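Local coordinates for glucose-binding protein (Thermus thermophilus HB27, PDB 2B3F) that binds glucose or galactose and probably hands the sugar on to a binding-protein-dependent transport system, at residues 279-283 / 295-299. Numbering follows the deposited sequence.
Sequences SFGLP and WLRLV
Trp295 turns the edge of its indole onto the face of Phe280, a T-shaped pair with ring planes at 88° and the five-membered ring centroid 4.9 Å from the phenyl centroid. The atom that leads is NE1, which sits 3.6 Å above the phenyl plane, over its centre. No conventional acceptor reaches this buried N-H, which points almost straight at the ring centre, consistent with a weak N-H...pi interaction. With chi1 at 171° the indole swings away from the backbone N, carrying its pyrrole edge to the phenyl ring, while one indole face is backed within its own helix by Val299 CG1, 3.4 Å above the ring plane near the rim.

Beside the aromatic pair, the branch end of Leu296 closes on the strand: CD2 lies 3.4 Å from Phe280 O and also packs against Phe280 CB. Beyond this tight centre the fit slackens. Leu296 CD1 comes only to 4.2 Å from Leu282 CB. Val299 CG2 meets Phe280 CD2 obliquely at 4.4 Å. The looser margin is still buried; solvent is reached farther round the helix, where partly exposed Arg297 forms a salt bridge with Glu91.

No hydrogen bond joins the two segments. Ile5 of strand 2-7 and Thr62 of strand 62-66 touch the side chains of both aromatic residues. Phe280 lies close to the galactose-binding Trp9 and two residues after Asp278, which also binds the sugar. Helix 289-299 thus packs by apolar and aromatic contacts on the central beta-sheet of one alpha/beta lobe, an arrangement typical of the periplasmic binding protein fold.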
loop_
_atom_site.group_PDB
_atom_site.type_symbol
_atom_site.label_atom_id
_atom_site.label_comp_id
_atom_site.label_asym_id
_atom_site.label_seq_id
_atom_site.Cartn_x
_atom_site.Cartn_y
_atom_site.Cartn_z
ATOM N N SER A 279 -8.921 0.336 -5.101
ATOM C CA SER A 279 -10.285 0.615 -5.534
ATOM C C SER A 279 -10.366 0.638 -7.059
ATOM O O SER A 279 -9.348 0.743 -7.751
ATOM C CB SER A 279 -10.760 1.938 -4.896
ATOM O OG SER A 279 -10.215 3.078 -5.508
ATOM N N PHE A 280 -11.595 0.538 -7.579
ATOM C CA PHE A 280 -11.857 0.627 -9.005
ATOM C C PHE A 280 -12.968 1.638 -9.240
ATOM O O PHE A 280 -13.940 1.646 -8.490
ATOM C CB PHE A 280 -12.294 -0.723 -9.566
ATOM C CG PHE A 280 -11.170 -1.725 -9.667
ATOM C CD1 PHE A 280 -10.382 -1.794 -10.814
ATOM C CD2 PHE A 280 -10.914 -2.592 -8.621
ATOM C CE1 PHE A 280 -9.333 -2.723 -10.902
ATOM C CE2 PHE A 280 -9.879 -3.524 -8.702
ATOM C CZ PHE A 280 -9.081 -3.570 -9.861
ATOM N N GLY A 281 -12.825 2.435 -10.293
ATOM C CA GLY A 281 -13.875 3.351 -10.706
ATOM C C GLY A 281 -14.332 3.137 -12.125
ATOM O O GLY A 281 -14.063 2.102 -12.743
ATOM N N LEU A 282 -15.007 4.153 -12.647
ATOM C CA LEU A 282 -15.610 4.098 -13.962
ATOM C C LEU A 282 -15.162 5.305 -14.775
ATOM O O LEU A 282 -15.724 6.389 -14.645
ATOM C CB LEU A 282 -17.135 4.062 -13.829
ATOM C CG LEU A 282 -17.913 3.888 -15.144
ATOM C CD1 LEU A 282 -17.574 2.559 -15.786
ATOM C CD2 LEU A 282 -19.404 3.956 -14.885
ATOM N N PRO A 283 -14.124 5.135 -15.609
ATOM C CA PRO A 283 -13.691 6.237 -16.467
ATOM C C PRO A 283 -14.777 6.652 -17.447
ATOM O O PRO A 283 -15.430 5.788 -18.029
ATOM C CB PRO A 283 -12.498 5.642 -17.242
ATOM C CG PRO A 283 -12.091 4.437 -16.478
ATOM C CD PRO A 283 -13.297 3.928 -15.779
ATOM N N TRP A 295 -18.610 -5.128 -12.939
ATOM C CA TRP A 295 -17.373 -5.416 -12.222
ATOM C C TRP A 295 -17.352 -4.662 -10.886
ATOM O O TRP A 295 -17.024 -5.234 -9.855
ATOM C CB TRP A 295 -16.159 -5.062 -13.105
ATOM C CG TRP A 295 -14.826 -5.117 -12.413
ATOM C CD1 TRP A 295 -14.103 -4.057 -11.980
ATOM C CD2 TRP A 295 -14.066 -6.287 -12.073
ATOM N NE1 TRP A 295 -12.936 -4.479 -11.402
ATOM C CE2 TRP A 295 -12.886 -5.842 -11.433
ATOM C CE3 TRP A 295 -14.256 -7.658 -12.254
ATOM C CZ2 TRP A 295 -11.900 -6.720 -10.986
ATOM C CZ3 TRP A 295 -13.298 -8.531 -11.785
ATOM C CH2 TRP A 295 -12.114 -8.055 -11.172
ATOM N N LEU A 296 -17.710 -3.382 -10.903
ATOM C CA LEU A 296 -17.772 -2.592 -9.657
ATOM C C LEU A 296 -18.712 -3.221 -8.624
ATOM O O LEU A 296 -18.405 -3.285 -7.423
ATOM C CB LEU A 296 -18.194 -1.145 -9.950
ATOM C CG LEU A 296 -17.302 -0.343 -10.897
ATOM C CD1 LEU A 296 -17.796 1.081 -11.016
ATOM C CD2 LEU A 296 -15.828 -0.388 -10.432
ATOM N N ARG A 297 -19.868 -3.704 -9.090
ATOM C CA ARG A 297 -20.823 -4.337 -8.188
ATOM C C ARG A 297 -20.237 -5.586 -7.556
ATOM O O ARG A 297 -20.465 -5.865 -6.378
ATOM C CB ARG A 297 -22.131 -4.654 -8.926
ATOM C CG ARG A 297 -22.867 -3.403 -9.405
ATOM C CD ARG A 297 -24.108 -3.740 -10.222
ATOM N NE ARG A 297 -24.943 -4.663 -9.454
ATOM C CZ ARG A 297 -25.424 -5.825 -9.892
ATOM N NH1 ARG A 297 -25.218 -6.234 -11.143
ATOM N NH2 ARG A 297 -26.162 -6.573 -9.069
ATOM N N LEU A 298 -19.444 -6.326 -8.331
ATOM C CA LEU A 298 -18.757 -7.495 -7.811
ATOM C C LEU A 298 -17.660 -7.148 -6.801
ATOM O O LEU A 298 -17.592 -7.710 -5.715
ATOM C CB LEU A 298 -18.167 -8.331 -8.957
ATOM C CG LEU A 298 -17.245 -9.475 -8.529
ATOM C CD1 LEU A 298 -17.963 -10.478 -7.685
ATOM C CD2 LEU A 298 -16.627 -10.152 -9.752
ATOM N N VAL A 299 -16.775 -6.227 -7.169
ATOM C CA VAL A 299 -15.654 -5.909 -6.264
ATOM C C VAL A 299 -16.136 -5.216 -4.987
ATOM O O VAL A 299 -15.474 -5.291 -3.968
ATOM C CB VAL A 299 -14.500 -5.102 -6.958
ATOM C CG1 VAL A 299 -14.018 -5.821 -8.228
ATOM C CG2 VAL A 299 -14.905 -3.731 -7.258
#